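Local coordinates for protein walker-Type ATPase (Pyrococcus abyssi, PDB 2QEN) that binds ADP and magnesium as a Walker-type ATPase of the P-loop class and probably turns over ATP, though its cellular role is unknown, at residues G147-L152 against E187-G192; G70-E75 against R141-R146. The protein carries 1 engineered substitution. One frame throughout, in Å; residues are numbered along the deposited sequence.

Both contacts belong to the P-loop ATPase domain and lie on the same side of the chain's centre, with their own centres about 14 Å apart. The loop 141-146 of contact 2 runs directly into 147-152 of contact 1. Residues 70-75, which lead into helix 74-84, bridge that loop after strand 130-135; the loop 187-192, before strand 196-199, packs on the first turn of helix 149-161. The two contacts meet where Leu151 CD1 rests 3.8 Å from Tyr143 CG. In contact 2 the side chain of Ile72 is about 9 Å from that of Glu136, one of the magnesium-binding acidic residues, while contact 1 lies away from these sites.

Contact 1. Residues G147-L152 against E187-G192; sequences GGKELL and ESPLYG
Leu152 and Pro189 form the centre of this contact, which is mainly apolar. The proline ring lies against the first turn of helix 149-161, its CD 3.9 Å from Leu152 CB, while its CG also approaches Lys149 CG at 4.1 Å. With CG anti to the carbonyl carbon (chi1 -56°), Leu152 sends its branches along the loop, and its CD2 reaches Leu190 CD1 at 4.1 Å, the two leucine side chains crossing at about a right angle. The backbone takes part as well: Leu152 O sits 3.8 Å from Leu190 CG and from Pro189 CB.

The helix belongs to the connection between the adjacent parallel strands 130-135 and 165-171, and Gly148 is its N-cap. Facing it, Ser188 to Tyr191 make a type I beta turn, closed by Tyr191 N to Ser188 O, and Ser188 adds an ST turn at its start, its OG accepting from Leu190 N at 3.2 Å. The same hydroxyl is hydrogen-bonded to the carbonyl of Leu181, which pins the turn to the end of helix 174-181; Leu181 also packs on both leucines.

No hydrogen bond crosses the contact. The extended Lys149 chain passes the proline at about a right angle, its aliphatic CE 4.1 Å from Glu187 O. Lys149 NZ remains 5.2 Å from Glu187 OE1, too far for a salt bridge, though the opposite charges probably attract weakly.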
ATOM      1  N   GLY A 147       2.636 -20.672  -5.150  1.00 30.86           N
ATOM      2  CA  GLY A 147       2.056 -19.602  -4.332  1.00 30.37           C
ATOM      3  C   GLY A 147       3.042 -18.615  -3.720  1.00 29.82           C
ATOM      4  O   GLY A 147       2.749 -18.017  -2.688  1.00 29.84           O
ATOM      5  N   GLY A 148       4.194 -18.437  -4.364  1.00 29.41           N
ATOM      6  CA  GLY A 148       5.235 -17.526  -3.884  1.00 29.47           C
ATOM      7  C   GLY A 148       6.036 -18.035  -2.689  1.00 29.82           C
ATOM      8  O   GLY A 148       6.629 -17.233  -1.960  1.00 29.57           O
ATOM      9  N   LYS A 149       6.076 -19.359  -2.505  1.00 29.80           N
ATOM     10  CA  LYS A 149       6.743 -19.995  -1.358  1.00 30.39           C
ATOM     11  C   LYS A 149       8.260 -19.824  -1.372  1.00 30.41           C
ATOM     12  O   LYS A 149       8.905 -19.765  -0.311  1.00 30.46           O
ATOM     13  CB  LYS A 149       6.382 -21.486  -1.285  1.00 30.13           C
ATOM     14  CG  LYS A 149       7.023 -22.225  -0.111  1.00 30.63           C
ATOM     15  CD  LYS A 149       6.734 -23.718  -0.157  1.00 31.01           C
ATOM     16  CE  LYS A 149       7.167 -24.400   1.137  1.00 31.67           C
ATOM     17  NZ  LYS A 149       6.693 -25.816   1.191  1.00 31.39           N
ATOM     18  N   GLU A 150       8.818 -19.762  -2.579  1.00 30.63           N
ATOM     19  CA  GLU A 150      10.232 -19.461  -2.779  1.00 30.54           C
ATOM     20  C   GLU A 150      10.582 -18.098  -2.184  1.00 30.38           C
ATOM     21  O   GLU A 150      11.692 -17.916  -1.695  1.00 29.98           O
ATOM     22  CB  GLU A 150      10.599 -19.479  -4.269  1.00 30.62           C
ATOM     23  CG  GLU A 150      10.371 -20.803  -4.980  1.00 30.26           C
ATOM     24  CD  GLU A 150       9.011 -20.889  -5.670  1.00 31.71           C
ATOM     25  OE1 GLU A 150       8.078 -20.122  -5.330  1.00 30.78           O
ATOM     26  OE2 GLU A 150       8.880 -21.725  -6.575  1.00 31.85           O
ATOM     27  N   LEU A 151       9.644 -17.145  -2.227  1.00 30.29           N
ATOM     28  CA  LEU A 151       9.878 -15.826  -1.598  1.00 30.31           C
ATOM     29  C   LEU A 151       9.829 -15.898  -0.076  1.00 29.92           C
ATOM     30  O   LEU A 151      10.649 -15.289   0.594  1.00 30.02           O
ATOM     31  CB  LEU A 151       8.947 -14.732  -2.140  1.00 30.22           C
ATOM     32  CG  LEU A 151       9.485 -14.087  -3.418  1.00 30.83           C
ATOM     33  CD1 LEU A 151       8.376 -13.445  -4.185  1.00 31.37           C
ATOM     34  CD2 LEU A 151      10.602 -13.071  -3.121  1.00 32.30           C
ATOM     35  N   LEU A 152       8.894 -16.674   0.460  1.00 29.82           N
ATOM     36  CA  LEU A 152       8.841 -16.929   1.903  1.00 29.79           C
ATOM     37  C   LEU A 152      10.128 -17.591   2.411  1.00 30.06           C
ATOM     38  O   LEU A 152      10.643 -17.209   3.451  1.00 30.51           O
ATOM     39  CB  LEU A 152       7.624 -17.783   2.257  1.00 29.38           C
ATOM     40  CG  LEU A 152       6.248 -17.264   1.827  1.00 29.78           C
ATOM     41  CD1 LEU A 152       5.169 -18.277   2.159  1.00 27.93           C
ATOM     42  CD2 LEU A 152       5.938 -15.874   2.450  1.00 28.47           C
ATOM     43  N   GLU A 187       3.935 -25.116   7.941  1.00 34.92           N
ATOM     44  CA  GLU A 187       4.376 -25.371   6.574  1.00 35.35           C
ATOM     45  C   GLU A 187       5.089 -24.158   5.961  1.00 35.04           C
ATOM     46  O   GLU A 187       5.931 -24.313   5.072  1.00 35.15           O
ATOM     47  CB  GLU A 187       3.184 -25.809   5.715  1.00 35.50           C
ATOM     48  CG  GLU A 187       2.551 -27.137   6.169  1.00 37.59           C
ATOM     49  CD  GLU A 187       3.475 -28.325   5.966  1.00 39.82           C
ATOM     50  OE1 GLU A 187       4.174 -28.344   4.930  1.00 41.56           O
ATOM     51  OE2 GLU A 187       3.501 -29.237   6.831  1.00 40.45           O
ATOM     52  N   SER A 188       4.747 -22.966   6.453  1.00 34.80           N
ATOM     53  CA  SER A 188       5.375 -21.709   6.042  1.00 34.61           C
ATOM     54  C   SER A 188       6.840 -21.638   6.466  1.00 34.70           C
ATOM     55  O   SER A 188       7.156 -21.838   7.647  1.00 34.55           O
ATOM     56  CB  SER A 188       4.625 -20.511   6.632  1.00 34.60           C
ATOM     57  OG  SER A 188       5.315 -19.286   6.389  1.00 34.34           O
ATOM     58  N   PRO A 189       7.740 -21.349   5.505  1.00 34.44           N
ATOM     59  CA  PRO A 189       9.151 -21.146   5.831  1.00 34.57           C
ATOM     60  C   PRO A 189       9.373 -20.047   6.875  1.00 34.62           C
ATOM     61  O   PRO A 189      10.373 -20.089   7.588  1.00 34.68           O
ATOM     62  CB  PRO A 189       9.765 -20.756   4.484  1.00 34.63           C
ATOM     63  CG  PRO A 189       8.863 -21.421   3.475  1.00 34.47           C
ATOM     64  CD  PRO A 189       7.493 -21.234   4.056  1.00 34.26           C
ATOM     65  N   LEU A 190       8.437 -19.100   6.980  1.00 34.37           N
ATOM     66  CA  LEU A 190       8.533 -18.026   7.962  1.00 34.41           C
ATOM     67  C   LEU A 190       7.959 -18.369   9.336  1.00 34.63           C
ATOM     68  O   LEU A 190       7.863 -17.499  10.198  1.00 34.74           O
ATOM     69  CB  LEU A 190       7.862 -16.758   7.426  1.00 34.76           C
ATOM     70  CG  LEU A 190       8.612 -15.924   6.387  1.00 34.45           C
ATOM     71  CD1 LEU A 190       7.768 -14.724   5.984  1.00 36.11           C
ATOM     72  CD2 LEU A 190       9.951 -15.470   6.925  1.00 34.01           C
ATOM     73  N   TYR A 191       7.577 -19.626   9.547  1.00 34.91           N
ATOM     74  CA  TYR A 191       6.914 -20.018  10.789  1.00 35.50           C
ATOM     75  C   TYR A 191       7.718 -19.627  12.029  1.00 35.70           C
ATOM     76  O   TYR A 191       8.928 -19.847  12.085  1.00 35.45           O
ATOM     77  CB  TYR A 191       6.609 -21.520  10.812  1.00 35.47           C
ATOM     78  CG  TYR A 191       6.080 -21.997  12.144  1.00 35.72           C
ATOM     79  CD1 TYR A 191       4.752 -21.762  12.514  1.00 35.60           C
ATOM     80  CD2 TYR A 191       6.908 -22.673  13.041  1.00 36.49           C
ATOM     81  CE1 TYR A 191       4.267 -22.182  13.735  1.00 36.20           C
ATOM     82  CE2 TYR A 191       6.425 -23.118  14.274  1.00 36.94           C
ATOM     83  CZ  TYR A 191       5.109 -22.864  14.614  1.00 36.61           C
ATOM     84  OH  TYR A 191       4.628 -23.300  15.827  1.00 36.57           O
ATOM     85  N   GLY A 192       7.027 -19.050  13.012  1.00 36.03           N
ATOM     86  CA  GLY A 192       7.650 -18.636  14.274  1.00 36.37           C
ATOM     87  C   GLY A 192       8.480 -17.358  14.211  1.00 36.51           C
ATOM     88  O   GLY A 192       8.986 -16.894  15.232  1.00 36.71           O
TER

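Contact 2. Residues G70-E75 against R141-R146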
ATOM      1  N   GLY A  70      -0.405 -11.185 -14.923  1.00 31.71           N
ATOM      2  CA  GLY A  70      -1.103 -11.744 -13.764  1.00 30.94           C
ATOM      3  C   GLY A  70      -0.263 -12.802 -13.065  1.00 30.61           C
ATOM      4  O   GLY A  70      -0.799 -13.749 -12.481  1.00 30.85           O
ATOM      5  N   HIS A  71       1.058 -12.623 -13.116  1.00 29.77           N
ATOM      6  CA  HIS A  71       2.026 -13.650 -12.734  1.00 29.19           C
ATOM      7  C   HIS A  71       3.413 -13.019 -12.696  1.00 28.64           C
ATOM      8  O   HIS A  71       3.673 -12.074 -13.445  1.00 28.54           O
ATOM      9  CB  HIS A  71       1.991 -14.801 -13.755  1.00 29.37           C
ATOM     10  CG  HIS A  71       2.892 -15.946 -13.413  1.00 29.59           C
ATOM     11  ND1 HIS A  71       3.989 -16.280 -14.177  1.00 30.22           N
ATOM     12  CD2 HIS A  71       2.868 -16.826 -12.384  1.00 29.48           C
ATOM     13  CE1 HIS A  71       4.605 -17.313 -13.630  1.00 30.32           C
ATOM     14  NE2 HIS A  71       3.943 -17.665 -12.542  1.00 30.23           N
ATOM     15  N   ILE A  72       4.287 -13.526 -11.821  1.00 27.62           N
ATOM     16  CA  ILE A  72       5.681 -13.061 -11.727  1.00 27.01           C
ATOM     17  C   ILE A  72       6.651 -14.243 -11.767  1.00 27.03           C
ATOM     18  O   ILE A  72       6.512 -15.203 -11.000  1.00 26.63           O
ATOM     19  CB  ILE A  72       5.962 -12.241 -10.412  1.00 26.90           C
ATOM     20  CG1 ILE A  72       4.927 -11.119 -10.207  1.00 26.91           C
ATOM     21  CG2 ILE A  72       7.382 -11.682 -10.420  1.00 25.99           C
ATOM     22  CD1 ILE A  72       4.716 -10.705  -8.751  1.00 27.01           C
ATOM     23  N   THR A  73       7.645 -14.162 -12.648  1.00 26.92           N
ATOM     24  CA  THR A  73       8.687 -15.189 -12.723  1.00 26.75           C
ATOM     25  C   THR A  73       9.939 -14.717 -11.994  1.00 27.12           C
ATOM     26  O   THR A  73      10.085 -13.520 -11.723  1.00 26.62           O
ATOM     27  CB  THR A  73       9.075 -15.530 -14.179  1.00 26.47           C
ATOM     28  OG1 THR A  73       9.746 -14.413 -14.776  1.00 25.50           O
ATOM     29  CG2 THR A  73       7.844 -15.905 -15.006  1.00 26.61           C
ATOM     30  N   ARG A  74      10.822 -15.671 -11.685  1.00 27.56           N
ATOM     31  CA  ARG A  74      12.153 -15.415 -11.129  1.00 28.44           C
ATOM     32  C   ARG A  74      12.962 -14.426 -11.979  1.00 28.55           C
ATOM     33  O   ARG A  74      13.505 -13.451 -11.461  1.00 28.98           O
ATOM     34  CB  ARG A  74      12.912 -16.740 -10.989  1.00 28.46           C
ATOM     35  CG  ARG A  74      14.277 -16.651 -10.285  1.00 29.72           C
ATOM     36  CD  ARG A  74      15.053 -17.986 -10.343  1.00 29.06           C
ATOM     37  NE  ARG A  74      15.166 -18.542 -11.697  1.00 31.48           N
ATOM     38  CZ  ARG A  74      16.132 -18.245 -12.570  1.00 33.42           C
ATOM     39  NH1 ARG A  74      17.087 -17.377 -12.258  1.00 33.78           N
ATOM     40  NH2 ARG A  74      16.143 -18.814 -13.770  1.00 32.90           N
ATOM     41  N   GLU A  75      13.023 -14.666 -13.283  1.00 28.74           N
ATOM     42  CA  GLU A  75      13.771 -13.800 -14.189  1.00 28.90           C
ATOM     43  C   GLU A  75      13.296 -12.341 -14.161  1.00 28.80           C
ATOM     44  O   GLU A  75      14.113 -11.423 -14.145  1.00 29.19           O
ATOM     45  CB  GLU A  75      13.734 -14.353 -15.610  1.00 28.96           C
ATOM     46  CG  GLU A  75      14.467 -13.490 -16.613  1.00 30.10           C
ATOM     47  CD  GLU A  75      14.650 -14.164 -17.953  1.00 32.44           C
ATOM     48  OE1 GLU A  75      14.448 -15.398 -18.036  1.00 34.72           O
ATOM     49  OE2 GLU A  75      15.005 -13.459 -18.923  1.00 31.90           O
ATOM     50  N   ARG A 141       2.264 -13.655  -3.988  1.00 26.79           N
ATOM     51  CA  ARG A 141       1.557 -14.939  -4.021  1.00 26.71           C
ATOM     52  C   ARG A 141       1.329 -15.396  -5.463  1.00 26.75           C
ATOM     53  O   ARG A 141       1.055 -16.567  -5.713  1.00 26.96           O
ATOM     54  CB  ARG A 141       0.243 -14.889  -3.214  1.00 26.67           C
ATOM     55  CG  ARG A 141      -0.930 -14.139  -3.845  1.00 26.03           C
ATOM     56  CD  ARG A 141      -2.094 -14.070  -2.860  1.00 26.58           C
ATOM     57  NE  ARG A 141      -3.348 -13.563  -3.435  1.00 25.54           N
ATOM     58  CZ  ARG A 141      -3.641 -12.271  -3.614  1.00 27.07           C
ATOM     59  NH1 ARG A 141      -2.757 -11.328  -3.287  1.00 25.63           N
ATOM     60  NH2 ARG A 141      -4.822 -11.914  -4.131  1.00 25.18           N
ATOM     61  N   PHE A 142       1.486 -14.466  -6.402  1.00 27.06           N
ATOM     62  CA  PHE A 142       1.385 -14.765  -7.836  1.00 27.96           C
ATOM     63  C   PHE A 142       2.772 -14.983  -8.479  1.00 28.44           C
ATOM     64  O   PHE A 142       2.915 -14.986  -9.705  1.00 28.39           O
ATOM     65  CB  PHE A 142       0.614 -13.661  -8.555  1.00 27.23           C
ATOM     66  CG  PHE A 142      -0.809 -13.513  -8.085  1.00 28.06           C
ATOM     67  CD1 PHE A 142      -1.780 -14.463  -8.429  1.00 28.32           C
ATOM     68  CD2 PHE A 142      -1.186 -12.424  -7.313  1.00 28.10           C
ATOM     69  CE1 PHE A 142      -3.108 -14.330  -8.000  1.00 28.31           C
ATOM     70  CE2 PHE A 142      -2.512 -12.268  -6.887  1.00 30.06           C
ATOM     71  CZ  PHE A 142      -3.479 -13.234  -7.229  1.00 28.56           C
ATOM     72  N   TYR A 143       3.780 -15.154  -7.631  1.00 28.98           N
ATOM     73  CA  TYR A 143       5.123 -15.511  -8.064  1.00 29.68           C
ATOM     74  C   TYR A 143       5.253 -17.031  -8.212  1.00 30.28           C
ATOM     75  O   TYR A 143       4.810 -17.787  -7.337  1.00 30.25           O
ATOM     76  CB  TYR A 143       6.137 -14.990  -7.048  1.00 29.56           C
ATOM     77  CG  TYR A 143       7.567 -15.360  -7.334  1.00 30.34           C
ATOM     78  CD1 TYR A 143       8.092 -16.593  -6.923  1.00 30.11           C
ATOM     79  CD2 TYR A 143       8.407 -14.472  -7.997  1.00 30.14           C
ATOM     80  CE1 TYR A 143       9.417 -16.931  -7.186  1.00 30.63           C
ATOM     81  CE2 TYR A 143       9.727 -14.794  -8.256  1.00 30.27           C
ATOM     82  CZ  TYR A 143      10.227 -16.020  -7.851  1.00 30.32           C
ATOM     83  OH  TYR A 143      11.542 -16.317  -8.116  1.00 31.39           O
ATOM     84  N   GLY A 144       5.863 -17.468  -9.315  1.00 30.63           N
ATOM     85  CA  GLY A 144       6.127 -18.885  -9.549  1.00 31.46           C
ATOM     86  C   GLY A 144       4.865 -19.702  -9.735  1.00 31.84           C
ATOM     87  O   GLY A 144       3.868 -19.194 -10.240  1.00 32.26           O
ATOM     88  N   SER A 145       4.906 -20.975  -9.337  1.00 32.28           N
ATOM     89  CA  SER A 145       3.702 -21.816  -9.367  1.00 32.46           C
ATOM     90  C   SER A 145       3.483 -22.578  -8.058  1.00 32.31           C
ATOM     91  O   SER A 145       2.770 -23.577  -8.024  1.00 32.42           O
ATOM     92  CB  SER A 145       3.712 -22.755 -10.579  1.00 32.65           C
ATOM     93  OG  SER A 145       4.800 -23.659 -10.521  1.00 34.16           O
ATOM     94  N   ARG A 146       4.086 -22.078  -6.982  1.00 32.17           N
ATOM     95  CA  ARG A 146       3.935 -22.658  -5.649  1.00 32.15           C
ATOM     96  C   ARG A 146       3.399 -21.638  -4.646  1.00 31.38           C
ATOM     97  O   ARG A 146       3.685 -21.722  -3.449  1.00 31.08           O
ATOM     98  CB  ARG A 146       5.279 -23.202  -5.161  1.00 32.29           C
ATOM     99  CG  ARG A 146       5.725 -24.456  -5.876  1.00 34.92           C
ATOM    100  CD  ARG A 146       7.213 -24.690  -5.687  1.00 37.70           C
ATOM    101  NE  ARG A 146       7.694 -25.715  -6.606  1.00 40.42           N
ATOM    102  CZ  ARG A 146       8.978 -25.967  -6.848  1.00 42.11           C
ATOM    103  NH1 ARG A 146       9.927 -25.261  -6.239  1.00 42.57           N
ATOM    104  NH2 ARG A 146       9.312 -26.925  -7.705  1.00 41.39           N
TER
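A single parallel beta bridge, Ile72 with Tyr143, joins the lead-in to helix 74-84 to the loop that follows strand 130-135 of the P-loop ATPase sheet. Ile72 supplies both backbone bonds: its N donates to Phe142 O, and its O accepts from Gly144 N, each at 2.9 Å. Tyr143 CA adds a CA-H...O contact to that same Ile72 O.

His71 extends the pairing with its side chain. Its CG stands anti to the backbone N (chi1 -177°), which swings the imidazole alongside the opposing loop, and NE2 donates to Gly144 O at 2.8 Å. The carbonyl oxygen lies in the plane of the ring at its edge, yet the donor stands above the carbonyl plane, 37° out of it, and the N-H...O angle is a bent 144°. Gly144 is thus gripped at both its N and its O. A leucine in place of His71 would probably leave Gly144 O without this side-chain donor and the loop less firmly fixed beyond the bridge.

Tyr143 provides the main side-chain surface. Its ring runs along the backbone of Ile72 to Arg74: CD2 packs 3.8 Å from Ile72 CG2, and the hydroxyl end reaches the start of the helix, with OH 3.2 Å from Arg74 CB. Arg74 then bends at chi3, and its guanidinium turns away to bond the carbonyl of Arg109.

Thr73 is the N-cap of helix 74-84, its OG1 bonded to Glu76 N. Beyond the bridge, Phe142 meets the ring of Tyr66 on helix 62-67, Arg141 lies on helix 174-181, and Tyr143 is backed by helix 149-161.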